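Local coordinates for protein 6-phosphogluconolactonase (Shewanella baltica, PDB 3NWP) that probably hydrolyses 6-phosphogluconolactone to 6-phosphogluconate, the second step of the oxidative pentose phosphate pathway, at residues K9-P14 with D228-A233; D131-G136 with L184-I189; G141-W146 with M214-V219; A39-S44 with I61-V66; L56-I61 with L93-S98. All coordinates share one frame; numbering follows the deposited sequence. Where two conformers were deposited one is given.

Interaction 1. Residues K9-P14 with D228-A233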
# COMPACT_ATOMS: atom_id res chain seq x y z
N LYS A 9 8.96 -14.67 3.16
CA LYS A 9 8.72 -15.68 2.12
C LYS A 9 9.50 -15.33 0.88
O LYS A 9 9.30 -14.24 0.30
CB LYS A 9 7.24 -15.78 1.86
CG LYS A 9 6.45 -16.19 3.09
CD LYS A 9 5.02 -16.53 2.71
CE LYS A 9 4.17 -16.89 3.94
NZ LYS A 9 2.86 -17.51 3.44
N SER A 10 10.42 -16.19 0.49
CA SER A 10 11.18 -15.98 -0.74
C SER A 10 10.75 -16.98 -1.80
O SER A 10 10.18 -18.05 -1.51
CB SER A 10 12.68 -16.13 -0.47
OG SER A 10 13.04 -17.47 -0.09
N PHE A 11 11.05 -16.58 -3.05
CA PHE A 11 10.60 -17.31 -4.24
C PHE A 11 11.71 -17.32 -5.30
O PHE A 11 12.58 -16.46 -5.30
CB PHE A 11 9.35 -16.67 -4.83
CG PHE A 11 8.21 -16.68 -3.89
CD1 PHE A 11 8.06 -15.66 -2.96
CD2 PHE A 11 7.30 -17.75 -3.89
CE1 PHE A 11 7.03 -15.71 -2.04
CE2 PHE A 11 6.25 -17.80 -2.97
CZ PHE A 11 6.11 -16.77 -2.07
N ASP A 12 11.64 -18.36 -6.12
CA ASP A 12 12.57 -18.56 -7.27
C ASP A 12 12.63 -17.31 -8.17
O ASP A 12 13.72 -16.83 -8.53
CB ASP A 12 12.10 -19.74 -8.12
CG ASP A 12 12.31 -21.10 -7.47
OD1 ASP A 12 12.98 -21.21 -6.43
OD2 ASP A 12 11.78 -22.09 -8.06
N THR A 13 11.44 -16.82 -8.52
CA THR A 13 11.24 -15.79 -9.53
C THR A 13 10.16 -14.83 -9.09
O THR A 13 9.30 -15.19 -8.25
CB THR A 13 10.76 -16.37 -10.87
OG1 THR A 13 9.49 -16.99 -10.74
CG2 THR A 13 11.83 -17.38 -11.43
N PRO A 14 10.17 -13.62 -9.65
CA PRO A 14 9.00 -12.73 -9.44
C PRO A 14 7.69 -13.36 -9.84
O PRO A 14 6.66 -13.13 -9.16
CB PRO A 14 9.33 -11.51 -10.31
CG PRO A 14 10.87 -11.43 -10.22
CD PRO A 14 11.29 -12.91 -10.33
N ASP A 228 3.52 -9.98 6.21
CA ASP A 228 4.23 -11.04 5.52
C ASP A 228 5.08 -10.37 4.40
O ASP A 228 4.53 -9.64 3.53
CB ASP A 228 3.31 -12.04 4.86
CG ASP A 228 2.55 -12.92 5.86
OD1 ASP A 228 2.15 -12.48 6.95
OD2 ASP A 228 2.31 -14.09 5.48
N VAL A 229 6.38 -10.58 4.41
CA VAL A 229 7.26 -10.02 3.39
C VAL A 229 7.51 -11.05 2.29
O VAL A 229 7.86 -12.21 2.56
CB VAL A 229 8.61 -9.64 4.01
CG1 VAL A 229 9.59 -9.08 2.94
CG2 VAL A 229 8.39 -8.65 5.20
N PHE A 230 7.16 -10.69 1.07
CA PHE A 230 7.33 -11.53 -0.13
C PHE A 230 8.48 -11.00 -0.97
O PHE A 230 8.47 -9.79 -1.33
CB PHE A 230 6.06 -11.51 -0.98
CG PHE A 230 4.98 -12.45 -0.53
CD1 PHE A 230 4.40 -12.39 0.75
CD2 PHE A 230 4.50 -13.42 -1.39
CE1 PHE A 230 3.44 -13.29 1.12
CE2 PHE A 230 3.53 -14.32 -1.01
CZ PHE A 230 2.98 -14.27 0.21
N TRP A 231 9.45 -11.85 -1.28
CA TRP A 231 10.63 -11.38 -2.00
C TRP A 231 11.10 -12.39 -3.02
O TRP A 231 11.01 -13.59 -2.81
CB TRP A 231 11.79 -11.07 -1.02
CG TRP A 231 13.09 -10.65 -1.70
CD1 TRP A 231 13.45 -9.40 -2.10
CD2 TRP A 231 14.18 -11.51 -2.04
NE1 TRP A 231 14.67 -9.43 -2.71
CE2 TRP A 231 15.15 -10.71 -2.69
CE3 TRP A 231 14.40 -12.88 -1.90
CZ2 TRP A 231 16.36 -11.23 -3.15
CZ3 TRP A 231 15.59 -13.40 -2.37
CH2 TRP A 231 16.56 -12.56 -2.98
N SER A 232 11.64 -11.89 -4.14
CA SER A 232 12.45 -12.67 -5.11
C SER A 232 13.57 -11.82 -5.61
O SER A 232 13.42 -10.58 -5.67
CB SER A 232 11.57 -13.08 -6.30
OG SER A 232 12.32 -13.94 -7.16
N ALA A 233 14.69 -12.43 -5.99
CA ALA A 233 15.78 -11.70 -6.64
C ALA A 233 15.32 -11.20 -8.00
O ALA A 233 14.40 -11.78 -8.62
CB ALA A 233 17.01 -12.60 -6.80
OXT ALA A 233 15.90 -10.21 -8.48
O HOH W 1 1.50 -15.23 3.28
O HOH W 2 15.09 -15.33 -5.91
O HOH W 3 14.73 -14.27 -9.28
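K9 N donates to V229 O at 2.8 Å. The bond belongs to the parallel pairing of strand 8-11 with strand 227-232, at one edge of the Rossmann-like sheet. W231 N returns a bond to K9 O at 2.9 Å. F11 N reaches W231 O only weakly. K9 and F230 share one face of the sheet, while S10 and W231 share the other. The F11 and F230 rings are nearly parallel, with planes 20° apart, but offset so that little of one lies over the other. Their nearest atoms are F11 CE1 and F230 CD2, 3.5 Å apart. The K9 chain, extended beyond CG, runs alongside F230 and lays its CD near CE1 and CZ of that ring. L17 of helix 14-36 touches both phenylalanines. Replacing F230 with an alanine would probably open a gap beside L17 and leave the F11 ring and the K9 chain without their shared support. W231 has CG anti to the backbone N (chi1 177°), which brings its ring edge at CE3 within 3.9 Å of S10 CB. The indole NE1 bonds G195 O. K9 NZ and D228 OD2 are 4.0 Å apart, too far for a salt bridge, and water 1 links them. Water 2 joins F11 O to A233 N. Water 3 donates to D12 O and, at 2.6 Å, to the carboxylate O of A233.

Interaction 2. Residues D131-G136 with L184-I189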
# COMPACT_ATOMS: atom_id res chain seq x y z
N ASP A 131 -9.07 -5.13 5.02
CA ASP A 131 -8.82 -6.56 5.06
C ASP A 131 -7.41 -6.93 4.60
O ASP A 131 -6.75 -7.80 5.21
CB ASP A 131 -9.84 -7.30 4.24
CG ASP A 131 -11.24 -7.11 4.83
OD1 ASP A 131 -11.44 -7.51 6.01
OD2 ASP A 131 -12.09 -6.45 4.21
N VAL A 132 -6.95 -6.28 3.54
CA VAL A 132 -5.61 -6.55 2.98
C VAL A 132 -4.96 -5.22 2.55
O VAL A 132 -5.62 -4.40 1.88
CB VAL A 132 -5.69 -7.46 1.76
CG1 VAL A 132 -4.28 -7.66 1.17
CG2 VAL A 132 -6.27 -8.84 2.11
N VAL A 133 -3.74 -5.00 2.99
CA VAL A 133 -2.93 -3.85 2.56
C VAL A 133 -1.68 -4.38 1.92
O VAL A 133 -0.96 -5.20 2.50
CB VAL A 133 -2.54 -3.00 3.76
CG1 VAL A 133 -1.57 -1.85 3.38
CG2 VAL A 133 -3.79 -2.42 4.43
N VAL A 134 -1.37 -3.90 0.71
CA VAL A 134 -0.18 -4.31 -0.05
C VAL A 134 0.72 -3.08 -0.14
O VAL A 134 0.33 -2.05 -0.69
CB VAL A 134 -0.50 -4.82 -1.43
CG1 VAL A 134 0.80 -5.41 -2.07
CG2 VAL A 134 -1.63 -5.88 -1.38
N LEU A 135 1.90 -3.19 0.47
CA LEU A 135 2.89 -2.15 0.53
C LEU A 135 4.14 -2.41 -0.34
O LEU A 135 4.47 -3.59 -0.63
CB LEU A 135 3.33 -1.91 2.00
CG LEU A 135 2.23 -1.50 2.98
CD1 LEU A 135 2.95 -1.31 4.38
CD2 LEU A 135 1.61 -0.17 2.51
N GLY A 136 4.86 -1.34 -0.64
CA GLY A 136 6.21 -1.42 -1.16
C GLY A 136 7.14 -0.69 -0.23
O GLY A 136 6.74 -0.13 0.80
N LEU A 184 -2.23 0.62 9.76
CA LEU A 184 -2.15 -0.41 10.81
C LEU A 184 -3.49 -0.89 11.30
O LEU A 184 -3.53 -2.01 11.87
CB LEU A 184 -1.27 0.07 11.97
CG LEU A 184 0.19 0.23 11.66
CD1 LEU A 184 0.90 0.66 12.95
CD2 LEU A 184 0.89 -1.05 11.02
N ASN A 185 -4.57 -0.18 10.97
CA ASN A 185 -5.93 -0.66 11.29
C ASN A 185 -6.38 -1.55 10.13
O ASN A 185 -7.22 -1.21 9.32
CB ASN A 185 -6.93 0.48 11.52
CG ASN A 185 -8.26 -0.04 12.08
OD1 ASN A 185 -8.31 -1.08 12.76
ND2 ASN A 185 -9.32 0.65 11.76
N SER A 186 -5.70 -2.68 10.09
CA SER A 186 -5.83 -3.64 9.02
C SER A 186 -5.63 -5.01 9.63
O SER A 186 -5.06 -5.18 10.71
CB SER A 186 -4.79 -3.39 7.94
OG SER A 186 -3.48 -3.42 8.47
N ARG A 187 -6.10 -5.99 8.87
CA ARG A 187 -6.05 -7.38 9.25
C ARG A 187 -4.78 -8.10 8.77
O ARG A 187 -4.24 -8.99 9.48
CB ARG A 187 -7.31 -8.11 8.72
CG ARG A 187 -8.64 -7.45 9.13
CD ARG A 187 -9.87 -8.33 8.75
NE ARG A 187 -11.09 -7.55 8.88
CZ ARG A 187 -11.80 -7.41 10.01
NH1 ARG A 187 -11.42 -8.02 11.13
NH2 ARG A 187 -12.87 -6.62 10.02
N GLN A 188 -4.28 -7.70 7.59
CA GLN A 188 -3.12 -8.33 6.98
C GLN A 188 -2.40 -7.31 6.11
O GLN A 188 -3.05 -6.61 5.32
CB GLN A 188 -3.53 -9.49 6.13
CG GLN A 188 -2.38 -10.10 5.29
CD GLN A 188 -1.50 -11.02 6.11
OE1 GLN A 188 -2.01 -12.03 6.69
NE2 GLN A 188 -0.21 -10.70 6.25
N ILE A 189 -1.07 -7.20 6.30
CA ILE A 189 -0.24 -6.41 5.42
C ILE A 189 0.74 -7.33 4.71
O ILE A 189 1.29 -8.29 5.30
CB ILE A 189 0.56 -5.38 6.29
CG1 ILE A 189 -0.40 -4.40 6.94
CG2 ILE A 189 1.63 -4.69 5.43
CD1 ILE A 189 0.25 -3.49 7.99
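Strands 132-135 and 189-194 are parallel neighbours inside the Rossmann-like sheet, and V133 pairs with I189 where the second strand begins. V133 N donates to Q188 O at 2.9 Å. I189 CA comes within 3.2 Å of V133 O in a CA-H...O contact. On the face shared by V133 and I189, V133 CB meets I189 CG1 at 4.1 Å. L135 lies aslant I189, its CD1 3.8 Å from I189 CG2. The polar end of the contact lies at D131. Its OD1 accepts R187 NE at 2.9 Å, in a salt bridge. R187 runs alongside D131 in the same direction, with carboxylate and guanidinium planes 17° apart. R187 is extended from CG to NE, which carries its NE out to the level of the carboxylate. R187 was modelled in two conformers; the bridge is described for one of them. R36 NH2 forms another salt bridge to OD1, and S40 N bonds OD2. An alanine in place of D131 would probably leave R187 and R36 without their shared counter-charge and S40 N without its acceptor. Q188 NE2 turns back to I189 O at 3.0 Å, approaching from above the carbonyl plane. The buried carboxylate of D131 thus has partners on both oxygens, and the two arginines probably favour its charged form.

Interaction 3. Residues G141-W146 with M214-V219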
# COMPACT_ATOMS: atom_id res chain seq x y z
N GLY A 141 14.05 3.34 2.49
CA GLY A 141 13.21 2.88 3.58
C GLY A 141 11.83 3.46 3.75
O GLY A 141 11.16 3.12 4.73
N HIS A 142 11.41 4.33 2.82
CA HIS A 142 10.05 4.86 2.84
C HIS A 142 9.06 3.77 2.47
O HIS A 142 9.43 2.79 1.81
CB HIS A 142 9.86 6.11 1.93
CG HIS A 142 9.46 5.84 0.52
ND1 HIS A 142 10.36 5.65 -0.50
CD2 HIS A 142 8.22 5.77 -0.05
CE1 HIS A 142 9.71 5.49 -1.64
NE2 HIS A 142 8.41 5.55 -1.39
N THR A 143 7.82 3.96 2.92
CA THR A 143 6.68 3.17 2.47
C THR A 143 5.51 4.14 2.37
O THR A 143 5.58 5.26 2.84
CB THR A 143 6.40 1.99 3.41
OG1 THR A 143 5.38 1.17 2.82
CG2 THR A 143 5.89 2.43 4.80
N CYS A 144 4.45 3.74 1.69
CA CYS A 144 3.37 4.73 1.38
C CYS A 144 4.04 5.98 0.85
O CYS A 144 4.93 5.88 -0.02
CB CYS A 144 2.45 4.96 2.58
SG CYS A 144 1.67 3.43 3.17
N SER A 145 3.61 7.19 1.28
CA SER A 145 4.41 8.40 1.08
C SER A 145 4.89 8.94 2.43
O SER A 145 4.89 10.16 2.68
CB SER A 145 3.72 9.47 0.18
OG SER A 145 3.84 9.12 -1.19
N TRP A 146 5.32 8.02 3.29
CA TRP A 146 5.96 8.32 4.56
C TRP A 146 7.44 8.43 4.30
O TRP A 146 8.16 7.44 4.26
CB TRP A 146 5.72 7.23 5.63
CG TRP A 146 4.32 6.79 5.90
CD1 TRP A 146 3.12 7.38 5.48
CD2 TRP A 146 3.95 5.59 6.58
NE1 TRP A 146 2.06 6.61 5.90
CE2 TRP A 146 2.55 5.48 6.54
CE3 TRP A 146 4.69 4.57 7.19
CZ2 TRP A 146 1.88 4.42 7.13
CZ3 TRP A 146 3.99 3.50 7.77
CH2 TRP A 146 2.62 3.43 7.70
N MSE A 214 13.90 5.27 8.67
CA MSE A 214 13.31 4.33 7.66
C MSE A 214 11.87 4.03 8.05
O MSE A 214 11.60 3.13 8.87
CB MSE A 214 14.14 3.03 7.59
CG MSE A 214 15.56 3.22 7.06
SE MSE A 214 16.57 1.65 6.86
CE MSE A 214 15.81 1.11 5.36
N PRO A 215 10.91 4.78 7.48
CA PRO A 215 9.52 4.67 7.96
C PRO A 215 8.81 3.30 7.78
O PRO A 215 7.87 3.01 8.51
CB PRO A 215 8.82 5.79 7.19
CG PRO A 215 9.92 6.85 7.04
CD PRO A 215 11.13 6.01 6.70
N ILE A 216 9.33 2.46 6.88
CA ILE A 216 8.88 1.07 6.78
C ILE A 216 8.94 0.37 8.16
O ILE A 216 8.17 -0.52 8.46
CB ILE A 216 9.64 0.32 5.68
CG1 ILE A 216 9.07 -1.09 5.48
CG2 ILE A 216 11.14 0.13 6.06
CD1 ILE A 216 7.57 -1.14 5.01
N ARG A 217 9.90 0.80 9.02
CA ARG A 217 9.95 0.23 10.34
C ARG A 217 8.70 0.37 11.17
O ARG A 217 8.47 -0.42 12.08
CB ARG A 217 11.17 0.83 11.11
CG ARG A 217 12.51 0.46 10.48
CD ARG A 217 13.65 1.33 10.99
NE ARG A 217 14.95 0.84 10.58
CZ ARG A 217 16.07 1.57 10.57
NH1 ARG A 217 16.01 2.87 10.87
NH2 ARG A 217 17.24 1.02 10.22
N ALA A 218 7.88 1.41 10.91
CA ALA A 218 6.63 1.55 11.64
C ALA A 218 5.68 0.38 11.42
O ALA A 218 4.92 0.02 12.31
CB ALA A 218 5.94 2.89 11.30
N VAL A 219 5.80 -0.24 10.24
CA VAL A 219 5.07 -1.46 9.89
C VAL A 219 5.79 -2.73 10.39
O VAL A 219 5.17 -3.59 11.00
CB VAL A 219 4.87 -1.53 8.37
CG1 VAL A 219 4.33 -2.88 7.93
CG2 VAL A 219 3.90 -0.39 7.91
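The backbone of G141, with phi at 81°, turns its carbonyl to I216 N, which donates at 2.9 Å. I216 sits in a type I beta turn from M214 to R217 that leads into helix 217-220. G141 follows D140 in a Gly-Asn-Asp-Gly-His sequence, a signature loop of this family that in relatives lies near the active site. G141 has no room for a CB, since one would run into CG of M214, a selenomethionine here. The CE of M214 lies 3.6 Å from G141 CA. T143 and I216 cross at about a right angle, with T143 CB and I216 CD1 3.7 Å apart. The T143 hydroxyl is used outside this pair, on G136 O. W146 reaches across to the turn and the helix. Its CB packs on P215 CB at 3.8 Å, and P215 O lies at the edge of the indole. With CG anti to the carbonyl carbon (chi1 -51°), the ring extends to the helix, where CZ3 meets V219 CG2 at 3.9 Å, and A218 CB lies close by. NE1 bonds L178 O, which helps fix how the ring is turned. C144 CB lies over one face of the indole, toward its rim, and L153, A156 and L157 of helix 153-158 also touch W146. W146 O is buried with no polar partner in the model, and P215 CG lies 3.3 Å from it.

Interaction 4. Residues A39-S44 with I61-V66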
# COMPACT_ATOMS: atom_id res chain seq x y z
N ALA A 39 -15.47 -6.26 1.40
CA ALA A 39 -14.09 -6.33 1.81
C ALA A 39 -13.40 -5.07 1.32
O ALA A 39 -13.94 -4.32 0.53
CB ALA A 39 -13.42 -7.56 1.22
N SER A 40 -12.21 -4.80 1.87
CA SER A 40 -11.40 -3.66 1.45
C SER A 40 -9.95 -4.06 1.24
O SER A 40 -9.36 -4.85 1.99
CB SER A 40 -11.51 -2.49 2.42
OG SER A 40 -11.13 -2.86 3.70
N LEU A 41 -9.40 -3.52 0.16
CA LEU A 41 -8.03 -3.72 -0.30
C LEU A 41 -7.34 -2.37 -0.53
O LEU A 41 -7.90 -1.48 -1.19
CB LEU A 41 -8.08 -4.45 -1.60
CG LEU A 41 -6.78 -4.65 -2.36
CD1 LEU A 41 -5.78 -5.54 -1.60
CD2 LEU A 41 -7.02 -5.21 -3.85
N VAL A 42 -6.13 -2.22 0.01
CA VAL A 42 -5.29 -1.05 -0.25
C VAL A 42 -4.11 -1.57 -1.03
O VAL A 42 -3.47 -2.56 -0.67
CB VAL A 42 -4.80 -0.43 1.04
CG1 VAL A 42 -3.78 0.72 0.76
CG2 VAL A 42 -6.03 0.06 1.93
N VAL A 43 -3.81 -0.94 -2.16
CA VAL A 43 -2.65 -1.27 -2.94
C VAL A 43 -1.69 -0.09 -3.11
O VAL A 43 -2.11 1.09 -3.03
CB VAL A 43 -3.01 -1.81 -4.32
CG1 VAL A 43 -3.84 -3.15 -4.16
CG2 VAL A 43 -3.83 -0.78 -5.20
N SER A 44 -0.43 -0.41 -3.40
CA SER A 44 0.60 0.56 -3.67
C SER A 44 1.00 0.58 -5.14
O SER A 44 0.70 -0.35 -5.90
CB SER A 44 1.82 0.28 -2.77
OG SER A 44 1.48 0.34 -1.39
N ILE A 61 -13.25 -14.11 -7.65
CA ILE A 61 -13.83 -13.80 -6.34
C ILE A 61 -14.91 -12.74 -6.58
O ILE A 61 -15.05 -12.20 -7.71
CB ILE A 61 -12.74 -13.29 -5.32
CG1 ILE A 61 -12.08 -12.01 -5.79
CG2 ILE A 61 -11.69 -14.41 -5.06
CD1 ILE A 61 -11.30 -11.20 -4.62
N ASP A 62 -15.63 -12.43 -5.49
CA ASP A 62 -16.72 -11.46 -5.52
C ASP A 62 -16.16 -10.02 -5.55
O ASP A 62 -16.39 -9.22 -4.64
CB ASP A 62 -17.64 -11.68 -4.30
CG ASP A 62 -18.41 -12.95 -4.34
OD1 ASP A 62 -18.77 -13.47 -5.43
OD2 ASP A 62 -18.78 -13.50 -3.25
N TRP A 63 -15.47 -9.64 -6.64
CA TRP A 63 -14.85 -8.34 -6.80
C TRP A 63 -15.77 -7.13 -6.62
O TRP A 63 -15.33 -6.07 -6.20
CB TRP A 63 -14.10 -8.19 -8.12
CG TRP A 63 -12.76 -8.91 -8.19
CD1 TRP A 63 -12.46 -10.01 -8.93
CD2 TRP A 63 -11.56 -8.57 -7.48
NE1 TRP A 63 -11.14 -10.36 -8.75
CE2 TRP A 63 -10.57 -9.49 -7.85
CE3 TRP A 63 -11.22 -7.55 -6.57
CZ2 TRP A 63 -9.28 -9.42 -7.35
CZ3 TRP A 63 -9.94 -7.49 -6.06
CH2 TRP A 63 -8.98 -8.44 -6.43
N SER A 64 -17.05 -7.33 -6.98
CA SER A 64 -18.01 -6.23 -6.86
C SER A 64 -18.34 -5.87 -5.42
O SER A 64 -18.90 -4.81 -5.14
CB SER A 64 -19.30 -6.52 -7.69
OG SER A 64 -20.02 -7.65 -7.20
N ASP A 65 -17.95 -6.73 -4.50
CA ASP A 65 -18.13 -6.53 -3.07
C ASP A 65 -16.77 -6.14 -2.44
O ASP A 65 -16.67 -6.14 -1.21
CB ASP A 65 -18.68 -7.76 -2.41
CG ASP A 65 -20.08 -8.12 -2.93
OD1 ASP A 65 -20.91 -7.19 -2.90
OD2 ASP A 65 -20.32 -9.28 -3.28
N VAL A 66 -15.78 -5.78 -3.27
CA VAL A 66 -14.43 -5.36 -2.76
C VAL A 66 -14.25 -3.90 -3.06
O VAL A 66 -14.37 -3.46 -4.24
CB VAL A 66 -13.29 -6.19 -3.38
CG1 VAL A 66 -11.90 -5.68 -2.83
CG2 VAL A 66 -13.50 -7.69 -3.17
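A39 and V66 face each other as a parallel bridge and, with L41, bury most of the surface here. The pair belongs to a beta-alpha-beta crossover, in which strand 39-43 leads through helix 50-58 to its parallel neighbour, strand 66-74. A39 N donates to D65 O at 2.9 Å. V66 CA in turn approaches A39 O at 3.5 Å, as a CA-H...O contact. The side chains meet loosely. A39 CB lies 4.4 Å from V66 CG2. V66 has CG1 anti to the backbone N (chi1 179°), which sets that methyl 4.2 Å from L41 CB. L41 then reaches W63, placing CD2 at the indole edge, 4.3 Å from CZ3. The indole has I61 CD1 over the centre of one face, and its NE1 bonds K59 O. D65 holds a salt bridge to K38 with its carboxylate. A32 and V33 of helix 14-36 touch A39 as well. Between these segments one backbone bond and a CA-H...O contact join the strand starts. Bonds from A39 and L41 to Y67 continue the pairing, and the side chains add apolar contact with little directional demand.

Interaction 5. Residues L56-I61 with L93-S98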
# COMPACT_ATOMS: atom_id res chain seq x y z
N LEU A 56 -4.13 -10.74 -10.24
CA LEU A 56 -5.26 -10.54 -9.35
C LEU A 56 -6.54 -10.26 -10.15
O LEU A 56 -7.62 -10.72 -9.79
CB LEU A 56 -5.03 -9.33 -8.43
CG LEU A 56 -4.42 -9.57 -7.11
CD1 LEU A 56 -4.23 -8.18 -6.42
CD2 LEU A 56 -5.27 -10.52 -6.19
N SER A 57 -6.43 -9.47 -11.23
CA SER A 57 -7.55 -9.10 -12.04
C SER A 57 -8.30 -10.32 -12.59
O SER A 57 -9.48 -10.18 -12.91
CB SER A 57 -7.16 -8.16 -13.17
OG SER A 57 -6.63 -8.86 -14.28
N MSE A 58 -7.62 -11.45 -12.73
CA MSE A 58 -8.26 -12.64 -13.29
C MSE A 58 -8.86 -13.57 -12.22
O MSE A 58 -9.62 -14.50 -12.58
CB MSE A 58 -7.28 -13.40 -14.20
CG MSE A 58 -7.05 -12.73 -15.54
SE MSE A 58 -8.61 -12.81 -16.66
CE MSE A 58 -8.24 -14.51 -17.53
N LYS A 59 -8.57 -13.34 -10.93
CA LYS A 59 -9.06 -14.22 -9.85
C LYS A 59 -10.60 -14.16 -9.77
O LYS A 59 -11.17 -13.07 -9.80
CB LYS A 59 -8.43 -13.84 -8.51
CG LYS A 59 -6.93 -14.11 -8.42
CD LYS A 59 -6.64 -15.59 -8.39
CE LYS A 59 -5.13 -15.89 -8.36
NZ LYS A 59 -4.91 -17.37 -8.38
N SER A 60 -11.23 -15.34 -9.65
CA SER A 60 -12.67 -15.44 -9.57
C SER A 60 -13.14 -15.35 -8.11
O SER A 60 -13.22 -16.34 -7.39
CB SER A 60 -13.15 -16.77 -10.18
OG SER A 60 -14.58 -16.85 -10.16
N ILE A 61 -13.25 -14.11 -7.65
CA ILE A 61 -13.83 -13.80 -6.34
C ILE A 61 -14.91 -12.74 -6.58
O ILE A 61 -15.05 -12.20 -7.71
CB ILE A 61 -12.74 -13.29 -5.32
CG1 ILE A 61 -12.08 -12.01 -5.79
CG2 ILE A 61 -11.69 -14.41 -5.06
CD1 ILE A 61 -11.30 -11.20 -4.62
N LEU A 93 -7.89 -2.94 -12.47
CA LEU A 93 -9.34 -2.79 -12.62
C LEU A 93 -9.71 -3.23 -14.04
O LEU A 93 -10.19 -2.43 -14.89
CB LEU A 93 -9.73 -1.36 -12.37
CG LEU A 93 -9.40 -0.81 -10.99
CD1 LEU A 93 -10.01 0.61 -10.88
CD2 LEU A 93 -9.97 -1.71 -9.86
N GLN A 94 -9.40 -4.48 -14.30
CA GLN A 94 -9.55 -5.12 -15.63
C GLN A 94 -10.11 -6.52 -15.40
O GLN A 94 -10.11 -7.05 -14.28
CB GLN A 94 -8.19 -5.21 -16.30
CG GLN A 94 -7.51 -3.85 -16.60
CD GLN A 94 -8.23 -3.04 -17.65
OE1 GLN A 94 -8.86 -3.60 -18.55
NE2 GLN A 94 -8.19 -1.72 -17.53
N ASN A 95 -10.63 -7.18 -16.44
CA ASN A 95 -11.04 -8.57 -16.26
C ASN A 95 -12.07 -8.72 -15.13
O ASN A 95 -13.02 -7.93 -15.09
CB ASN A 95 -9.80 -9.46 -16.15
CG ASN A 95 -8.85 -9.25 -17.32
OD1 ASN A 95 -9.30 -9.27 -18.48
ND2 ASN A 95 -7.58 -8.98 -17.05
N ARG A 96 -11.94 -9.73 -14.26
CA ARG A 96 -12.94 -9.97 -13.23
C ARG A 96 -12.97 -8.82 -12.24
O ARG A 96 -13.98 -8.54 -11.63
CB ARG A 96 -12.73 -11.32 -12.57
CG ARG A 96 -12.83 -12.51 -13.57
CD ARG A 96 -12.83 -13.87 -12.93
NE ARG A 96 -13.27 -14.92 -13.88
CZ ARG A 96 -12.48 -15.72 -14.59
NH1 ARG A 96 -11.15 -15.69 -14.49
NH2 ARG A 96 -13.04 -16.59 -15.41
N ALA A 97 -11.83 -8.16 -12.07
CA ALA A 97 -11.79 -7.04 -11.12
C ALA A 97 -12.30 -5.69 -11.65
O ALA A 97 -12.32 -4.72 -10.90
CB ALA A 97 -10.36 -6.91 -10.55
N SER A 98 -12.65 -5.66 -12.93
CA SER A 98 -13.48 -4.64 -13.48
C SER A 98 -14.59 -4.33 -12.51
O SER A 98 -14.99 -3.19 -12.44
CB SER A 98 -14.14 -5.13 -14.79
OG SER A 98 -13.18 -5.48 -15.76
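Q94 O begins the second segment's contact, lying 3.3 Å from S57 CB. The segment enters a 3-10 turn at R96 to S98, which packs against the last turn of helix 50-58. N95 comes next, and its side chain points at the helix. N95 ND2 donates to S57 OG at 2.9 Å, almost perfectly straight at 177° and in the amide plane. S57 OG is also bonded to Q54 O within the helix, so two groups hold it. In one of its two conformers the M58 side chain, a selenomethionine, crosses that of N95, with SE 3.6 Å from N95 CB. R96 follows, and its N makes a weak bond to S57 O. Its side chain is extended from CG to NE and lies along the chain after the helix. NH1 donates to M58 O at 2.7 Å, in the guanidinium plane and in the carbonyl plane. S60 CB lies over one face of that guanidinium, and R96 CD is 3.7 Å from S60 CA. Next, A97 N donates to S57 O at 3.2 Å, tilted from the carbonyl plane. A97 CB rests 3.9 Å from S57 CA, and W63 touches A97 too. The carbonyls at the end of a helix lack the next turn's N-H groups. Here A97 N and R96 NH1 serve S57 O and M58 O instead, and the arginine's charge probably suits the partial negative charge of the helix end.

In the fold
Interactions 1, 2 and 4 sit on one sheet. Interaction 2 touches interactions 1, 3 and 4: I189 O takes D228 N of interaction 1 at 2.9 Å, and V134 N bonds V42 O of interaction 4 at 2.9 Å. It meets interaction 3 where L135 CD1 packs 3.8 Å from V219 CG2. Interactions 4 and 5 share I61, and W63 CZ2 packs 3.2 Å from L56 O. Interactions 3 and 5 are far apart, with centres about 29 Å from each other, on opposite sides of the chain's centre. The loop of interaction 3 probably lies near the active site, as in relatives. A bound glycerol lies about 5 Å from the D228 side chain and is probably from the crystallisation liquor.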